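PDB 3K2G: resiniferatoxin-binding, phosphotriesterase-related protein from Rhodobacter sphaeroides 2.4.1, which probably acts as a binuclear zinc-dependent hydrolase of the phosphotriesterase family, with phosphoric diesters as its likely but unproven substrates. Local coordinates for residues B[32-37]-B[175-180]; B[36-41]-B[115-120]; B[203-208]-B[349-354]. All coordinates share one frame; numbering follows the deposited sequence.

How the contacts relate
All three contacts belong to one TIM barrel. The centre of contact 1 lies about 3 Å from the centre of the chain and about 12 Å from the centres of both other contacts, which are themselves about 21 Å apart and do not touch. Contacts 1 and 2 start from the same stretch of chain, share His-36 and Leu-37, and both reach the zinc ion of chain I; in contact 2 residues 36-41 pack against helix 115-125. Contacts 1 and 3 meet through the adjacent parallel strands 175-178 and 206-208, where Ile-175 pairs with Pro-205 and Met-207. Contacts 1 and 2 tie the binuclear centre to the barrel, while contact 3, later in sequence, joins the start of strand 206-208 to helix 337-352.

Contact 1: residues B[32-37]-B[175-180]; sequences LMHEHL and IGEIGV. With ZN (zinc ion), chain I; ZN (zinc ion), chain J.
The imidazole of His-34 meets the carboxylate of Glu-177 nearly at right angles at the heart of the binuclear zinc site, which lies inside the TIM barrel of this phosphotriesterase relative. His-34 and His-36 form the His-X-His motif that follows strand 31-32, and Glu-177 reaches in from strand 175-178. Both NE2 atoms and Glu-177 OE2 bind the zinc ion of chain I, at 2.2 Å for His-34 NE2 and likewise for His-36 NE2. The rings meet the carboxylate differently. That of His-36 is nearly coplanar with it (6°), with OE2 at its edge, whereas that of His-34 stands across it at 81°. Their nitrogens approach OE2 closely because the metal draws them together, not through hydrogen bonding. Asp-304 completes the protein ligands of this zinc ion, and Thr-107 holds ND1 of His-36, fixing the ring's rotation. Glu-177 turns at its second torsion (chi2 95°), so that its carboxylate bridges the metals, as the carboxylated lysine does in classical phosphotriesterases. The second zinc ion, chain J, is also held by His-209 and His-238. Its bond to Glu-177 OE1 is 2.4 Å, and water 1 bridges the pair, 2.0 Å from the zinc ion of chain I.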
# COMPACT_ATOMS: atom_id res chain seq x y z
N LEU B 32 21.12 16.50 20.55
CA LEU B 32 20.83 16.66 19.14
C LEU B 32 22.09 16.10 18.46
O LEU B 32 23.17 16.68 18.56
CB LEU B 32 20.64 18.14 18.77
CG LEU B 32 19.33 18.82 19.17
CD1 LEU B 32 19.39 20.31 18.80
CD2 LEU B 32 18.17 18.15 18.45
N MSE B 33 21.93 14.95 17.81
CA MSE B 33 23.03 14.26 17.15
C MSE B 33 23.60 14.89 15.89
O MSE B 33 24.70 14.52 15.45
CB MSE B 33 22.61 12.83 16.80
CG MSE B 33 22.58 11.87 17.99
SE MSE B 33 24.26 11.61 18.82
CE MSE B 33 25.27 11.16 17.24
N HIS B 34 22.89 15.83 15.29
CA HIS B 34 23.39 16.40 14.05
C HIS B 34 22.94 17.83 13.81
O HIS B 34 21.85 18.08 13.29
CB HIS B 34 22.95 15.48 12.91
CG HIS B 34 23.57 15.80 11.59
ND1 HIS B 34 24.21 14.85 10.83
CD2 HIS B 34 23.62 16.95 10.87
CE1 HIS B 34 24.62 15.39 9.70
NE2 HIS B 34 24.27 16.67 9.70
N GLU B 35 23.80 18.78 14.17
CA GLU B 35 23.51 20.20 13.99
C GLU B 35 24.77 20.95 13.61
O GLU B 35 25.87 20.57 14.02
CB GLU B 35 22.98 20.81 15.29
CG GLU B 35 21.79 20.10 15.92
CD GLU B 35 20.54 20.16 15.06
OE1 GLU B 35 20.38 21.14 14.29
OE2 GLU B 35 19.71 19.24 15.16
N HIS B 36 24.62 22.01 12.83
CA HIS B 36 25.77 22.83 12.46
C HIS B 36 25.57 24.14 13.21
O HIS B 36 24.51 24.76 13.09
CB HIS B 36 25.81 23.06 10.96
CG HIS B 36 25.98 21.80 10.17
ND1 HIS B 36 27.21 21.20 9.99
CD2 HIS B 36 25.07 21.00 9.57
CE1 HIS B 36 27.05 20.08 9.32
NE2 HIS B 36 25.76 19.93 9.05
N LEU B 37 26.57 24.54 13.98
CA LEU B 37 26.49 25.77 14.76
C LEU B 37 27.07 26.95 13.99
O LEU B 37 26.67 28.09 14.19
CB LEU B 37 27.20 25.58 16.09
CG LEU B 37 26.61 24.39 16.85
CD1 LEU B 37 27.25 24.26 18.22
CD2 LEU B 37 25.10 24.57 16.99
N ILE B 175 33.81 10.87 14.34
CA ILE B 175 34.48 10.95 13.05
C ILE B 175 33.44 11.32 12.03
O ILE B 175 32.69 10.45 11.58
CB ILE B 175 35.06 9.59 12.63
CG1 ILE B 175 36.12 9.13 13.64
CG2 ILE B 175 35.62 9.68 11.21
CD1 ILE B 175 36.87 7.88 13.25
N GLY B 176 33.33 12.58 11.64
CA GLY B 176 32.31 12.76 10.64
C GLY B 176 31.44 13.86 10.11
O GLY B 176 31.51 15.05 10.41
N GLU B 177 30.59 13.30 9.25
CA GLU B 177 29.61 13.90 8.38
C GLU B 177 30.55 13.70 7.19
O GLU B 177 31.03 14.65 6.58
CB GLU B 177 29.38 15.39 8.65
CG GLU B 177 28.80 16.16 7.44
CD GLU B 177 27.28 16.31 7.43
OE1 GLU B 177 26.58 15.49 6.79
OE2 GLU B 177 26.78 17.26 8.07
N ILE B 178 30.88 12.43 6.94
CA ILE B 178 31.76 12.10 5.82
C ILE B 178 30.92 12.16 4.56
O ILE B 178 29.87 11.54 4.48
CB ILE B 178 32.37 10.69 5.95
CG1 ILE B 178 33.10 10.52 7.28
CG2 ILE B 178 33.35 10.46 4.80
CD1 ILE B 178 34.26 11.48 7.50
N GLY B 179 31.40 12.92 3.58
CA GLY B 179 30.64 13.08 2.35
C GLY B 179 30.59 11.95 1.33
O GLY B 179 31.61 11.42 0.90
N VAL B 180 29.37 11.57 0.97
CA VAL B 180 29.12 10.55 -0.03
C VAL B 180 27.99 11.13 -0.91
O VAL B 180 26.87 11.31 -0.44
CB VAL B 180 28.65 9.22 0.59
CG1 VAL B 180 28.39 8.20 -0.51
CG2 VAL B 180 29.71 8.69 1.55
ZN ZN I . 24.75 18.23 8.17
ZN ZN J . 24.98 16.17 5.19
O HOH W 1 24.29 17.84 6.30
O HOH W 2 23.62 17.59 3.81

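Contact 2: residues B[36-41]-B[115-120]; sequences HLQNDC and PVKLRR. With ZN (zinc ion), chain I; DTV ((2S,3S)-1,4-dimercaptobutane-2,3-diol), chain K.
The backbone N of Leu-37 is hydrogen-bonded to OD2 of Asp-105, at the end of barrel strand 102-105, and the bond fixes the backbone at Leu-37, whose side chain turns toward Leu-118 of helix 115-125. The meeting is narrow: CD1 of Leu-37 touches CD2 of Leu-118 at 4.0 Å, and the two side chains cross at about a right angle, so each offers a single methyl to the other. Val-129 of strand 128-131 packs against both leucines, and Val-92 of helix 85-97 adds to the cover of Leu-37. This is the TIM-barrel pattern in which a helix on the outside lies over the strands, here with the segment that leaves the metal site packed beside the helix.

One residue on, Gln-38 lies across the aliphatic part of Lys-117. Its CG is 3.8 Å from Lys-117 CD, and its CB is close to the same methylene. The lysine chain runs extended as far as CE and bends only at its last torsion (chi4 -67°), so CD, within the extended part, is the methylene that meets the glutamine. Leu-85 of helix 85-97 also packs on Gln-38.

The other end of 36-41 lines the ligand pocket. Cys-41 SG is joined to S4 of the bound dithiol by a 2.0 Å disulfide, and Tyr-136 OH is hydrogen-bonded to the same ligand. Methyls and methylenes thus join the segment to the helix, while the mixed disulfide implies that the Cys-41 thiol can be reached by reagents entering the pocket.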
# COMPACT_ATOMS: atom_id res chain seq x y z
N HIS B 36 24.62 22.01 12.83
CA HIS B 36 25.77 22.83 12.46
C HIS B 36 25.57 24.14 13.21
O HIS B 36 24.51 24.76 13.09
CB HIS B 36 25.81 23.06 10.96
CG HIS B 36 25.98 21.80 10.17
ND1 HIS B 36 27.21 21.20 9.99
CD2 HIS B 36 25.07 21.00 9.57
CE1 HIS B 36 27.05 20.08 9.32
NE2 HIS B 36 25.76 19.93 9.05
N LEU B 37 26.57 24.54 13.98
CA LEU B 37 26.49 25.77 14.76
C LEU B 37 27.07 26.95 13.99
O LEU B 37 26.67 28.09 14.19
CB LEU B 37 27.20 25.58 16.09
CG LEU B 37 26.61 24.39 16.85
CD1 LEU B 37 27.25 24.26 18.22
CD2 LEU B 37 25.10 24.57 16.99
N GLN B 38 28.01 26.63 13.11
CA GLN B 38 28.69 27.60 12.25
C GLN B 38 29.14 26.78 11.04
O GLN B 38 29.58 25.65 11.20
CB GLN B 38 29.93 28.17 12.94
CG GLN B 38 29.67 29.10 14.12
CD GLN B 38 29.07 30.42 13.70
OE1 GLN B 38 27.85 30.56 13.58
NE2 GLN B 38 29.93 31.41 13.46
N ASN B 39 29.05 27.34 9.84
CA ASN B 39 29.49 26.60 8.66
C ASN B 39 29.57 27.50 7.44
O ASN B 39 29.26 28.69 7.51
CB ASN B 39 28.56 25.42 8.37
CG ASN B 39 27.21 25.86 7.82
OD1 ASN B 39 26.92 27.05 7.74
ND2 ASN B 39 26.38 24.89 7.46
N ASP B 40 29.99 26.92 6.32
CA ASP B 40 30.11 27.65 5.07
C ASP B 40 29.67 26.76 3.90
O ASP B 40 30.35 25.79 3.56
CB ASP B 40 31.57 28.11 4.89
CG ASP B 40 31.80 28.80 3.56
OD1 ASP B 40 30.99 29.68 3.20
OD2 ASP B 40 32.79 28.45 2.88
N CYS B 41 28.54 27.11 3.29
CA CYS B 41 27.98 26.34 2.18
C CYS B 41 27.93 27.15 0.88
O CYS B 41 27.15 26.83 -0.02
CB CYS B 41 26.57 25.88 2.53
SG CYS B 41 26.49 24.72 3.91
N PRO B 115 36.97 24.80 16.04
CA PRO B 115 36.94 24.49 17.47
C PRO B 115 36.93 25.71 18.38
O PRO B 115 36.41 25.66 19.50
CB PRO B 115 38.19 23.63 17.66
CG PRO B 115 39.11 24.10 16.59
CD PRO B 115 38.19 24.27 15.41
N VAL B 116 37.50 26.82 17.92
CA VAL B 116 37.52 28.03 18.72
C VAL B 116 36.09 28.53 18.94
O VAL B 116 35.68 28.82 20.06
CB VAL B 116 38.33 29.15 18.04
CG1 VAL B 116 38.34 30.39 18.91
CG2 VAL B 116 39.76 28.67 17.79
N LYS B 117 35.33 28.61 17.85
CA LYS B 117 33.95 29.07 17.90
C LYS B 117 33.10 28.14 18.75
O LYS B 117 32.34 28.59 19.61
CB LYS B 117 33.36 29.14 16.49
CG LYS B 117 34.06 30.12 15.54
CD LYS B 117 33.28 30.20 14.23
CE LYS B 117 33.98 31.02 13.16
NZ LYS B 117 34.07 32.47 13.51
N LEU B 118 33.23 26.83 18.51
CA LEU B 118 32.48 25.84 19.27
C LEU B 118 32.68 26.01 20.77
O LEU B 118 31.72 25.93 21.55
CB LEU B 118 32.89 24.42 18.85
CG LEU B 118 32.56 23.97 17.42
CD1 LEU B 118 32.82 22.48 17.28
CD2 LEU B 118 31.09 24.28 17.11
N ARG B 119 33.92 26.24 21.19
CA ARG B 119 34.21 26.42 22.61
C ARG B 119 33.53 27.67 23.18
O ARG B 119 33.05 27.66 24.32
CB ARG B 119 35.72 26.48 22.84
CG ARG B 119 36.37 25.10 22.86
CD ARG B 119 37.89 25.17 22.95
NE ARG B 119 38.45 23.87 23.31
CZ ARG B 119 39.76 23.61 23.41
NH1 ARG B 119 40.65 24.57 23.17
NH2 ARG B 119 40.17 22.40 23.77
N ARG B 120 33.48 28.74 22.40
CA ARG B 120 32.83 29.95 22.88
C ARG B 120 31.34 29.66 23.02
O ARG B 120 30.70 30.10 23.98
CB ARG B 120 33.05 31.11 21.90
CG ARG B 120 32.29 32.37 22.29
CD ARG B 120 32.48 33.48 21.27
NE ARG B 120 31.45 34.51 21.43
CZ ARG B 120 31.25 35.51 20.58
NH1 ARG B 120 32.02 35.65 19.51
NH2 ARG B 120 30.27 36.38 20.81
ZN ZN I . 24.75 18.23 8.17
S1 DTV K . 24.13 18.36 -0.27
C1 DTV K . 25.19 18.96 1.14
C2 DTV K . 25.07 20.46 1.39
O2 DTV K . 23.71 20.74 1.72
C3 DTV K . 25.98 20.89 2.56
O3 DTV K . 25.58 20.23 3.74
C4 DTV K . 25.91 22.40 2.82
S4 DTV K . 27.52 23.07 3.34
O HOH W 1 24.29 17.84 6.30

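Contact 3: residues B[203-208]-B[349-354]; sequences GLPLMV and RRVFDA
Pro-205 presses its ring against the end of helix 337-352, where Val-351 and Phe-352 receive it. Its CG makes the closest approaches, 3.4 Å from the carbonyl O of Val-351 and 3.6 Å from CD1 of Phe-352. The proline and the phenylalanine cross at about a right angle, with CG approaching the aromatic ring obliquely. Beside it, CB of Pro-205 meets CG1 of Val-351 at 3.9 Å. That methyl is directed by the valine's first torsion, with CG1 trans to the backbone N (174°), and it also stands over one face of the Phe-352 ring, 4.3 Å above its plane and offset toward the rim.

Pro-205 directly precedes strand 206-208, so the last long helix of the TIM barrel is docked at the N-terminal end of the strand, away from the zinc ligand His-209 that follows the same strand.

His-233 links the two sides from the next layer. Its ND1 is hydrogen-bonded to the O of Val-351, and its backbone pairs with that of Leu-206, so the carbonyl beside the proline has a polar partner of its own. Phe-258 packs on Val-351, and Met-33 touches both Val-351 and Phe-352. Beyond the helix, the carboxylate of Asp-353 is hydrogen-bonded through OD2 to Ser-25 and through OD1 to Ser-355.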
# COMPACT_ATOMS: atom_id res chain seq x y z
N GLY B 203 38.51 4.10 17.59
CA GLY B 203 37.40 3.54 18.34
C GLY B 203 36.27 4.55 18.53
O GLY B 203 35.37 4.35 19.35
N LEU B 204 36.33 5.64 17.77
CA LEU B 204 35.30 6.68 17.84
C LEU B 204 34.15 6.38 16.88
O LEU B 204 34.33 5.65 15.90
CB LEU B 204 35.88 8.05 17.48
CG LEU B 204 36.78 8.75 18.49
CD1 LEU B 204 37.32 10.06 17.90
CD2 LEU B 204 35.99 9.01 19.77
N PRO B 205 32.96 6.93 17.16
CA PRO B 205 31.79 6.71 16.30
C PRO B 205 32.05 7.26 14.90
O PRO B 205 32.87 8.17 14.73
CB PRO B 205 30.68 7.49 17.00
CG PRO B 205 31.09 7.44 18.44
CD PRO B 205 32.58 7.69 18.36
N LEU B 206 31.36 6.71 13.91
CA LEU B 206 31.50 7.14 12.52
C LEU B 206 30.15 7.60 11.99
O LEU B 206 29.15 6.90 12.12
CB LEU B 206 32.03 5.99 11.67
CG LEU B 206 32.13 6.21 10.16
CD1 LEU B 206 33.16 7.30 9.86
CD2 LEU B 206 32.52 4.91 9.47
N MSE B 207 30.12 8.79 11.40
CA MSE B 207 28.89 9.36 10.87
C MSE B 207 29.07 9.63 9.39
O MSE B 207 30.03 10.29 8.97
CB MSE B 207 28.56 10.66 11.61
CG MSE B 207 27.25 11.33 11.17
SE MSE B 207 26.88 12.88 12.20
CE MSE B 207 26.26 12.01 13.82
N VAL B 208 28.15 9.11 8.59
CA VAL B 208 28.23 9.26 7.14
C VAL B 208 27.05 9.98 6.51
O VAL B 208 25.89 9.62 6.70
CB VAL B 208 28.38 7.87 6.46
CG1 VAL B 208 28.56 8.04 4.96
CG2 VAL B 208 29.57 7.13 7.05
N ARG B 349 23.46 8.26 23.56
CA ARG B 349 24.49 7.67 24.42
C ARG B 349 24.98 6.37 23.78
O ARG B 349 26.18 6.09 23.77
CB ARG B 349 23.92 7.39 25.81
CG ARG B 349 24.97 7.01 26.86
CD ARG B 349 24.33 6.74 28.21
NE ARG B 349 25.32 6.36 29.22
CZ ARG B 349 25.02 6.00 30.46
NH1 ARG B 349 23.75 5.96 30.85
NH2 ARG B 349 25.98 5.67 31.31
N ARG B 350 24.05 5.59 23.24
CA ARG B 350 24.40 4.33 22.59
C ARG B 350 25.39 4.56 21.45
O ARG B 350 26.24 3.72 21.17
CB ARG B 350 23.15 3.63 22.03
CG ARG B 350 22.25 3.01 23.09
CD ARG B 350 21.09 2.27 22.44
NE ARG B 350 20.43 1.37 23.38
CZ ARG B 350 19.20 1.54 23.86
NH1 ARG B 350 18.48 2.59 23.48
NH2 ARG B 350 18.69 0.65 24.71
N VAL B 351 25.27 5.69 20.77
CA VAL B 351 26.17 5.99 19.68
C VAL B 351 27.62 6.03 20.16
O VAL B 351 28.53 5.52 19.50
CB VAL B 351 25.84 7.35 19.02
CG1 VAL B 351 26.90 7.70 17.97
CG2 VAL B 351 24.45 7.30 18.39
N PHE B 352 27.82 6.64 21.33
CA PHE B 352 29.14 6.81 21.91
C PHE B 352 29.56 5.76 22.93
O PHE B 352 30.73 5.69 23.29
CB PHE B 352 29.21 8.17 22.60
CG PHE B 352 29.03 9.33 21.67
CD1 PHE B 352 30.11 9.83 20.94
CD2 PHE B 352 27.79 9.95 21.53
CE1 PHE B 352 29.96 10.93 20.10
CE2 PHE B 352 27.63 11.05 20.69
CZ PHE B 352 28.72 11.54 19.97
N ASP B 353 28.61 4.95 23.39
CA ASP B 353 28.90 3.97 24.42
C ASP B 353 28.40 2.57 24.09
O ASP B 353 27.20 2.31 24.14
CB ASP B 353 28.27 4.43 25.73
CG ASP B 353 28.82 3.72 26.94
OD1 ASP B 353 29.04 2.49 26.85
OD2 ASP B 353 29.02 4.38 27.97
N ALA B 354 29.32 1.66 23.78
CA ALA B 354 28.94 0.29 23.45
C ALA B 354 28.44 -0.51 24.65
O ALA B 354 27.86 -1.57 24.48
CB ALA B 354 30.12 -0.43 22.81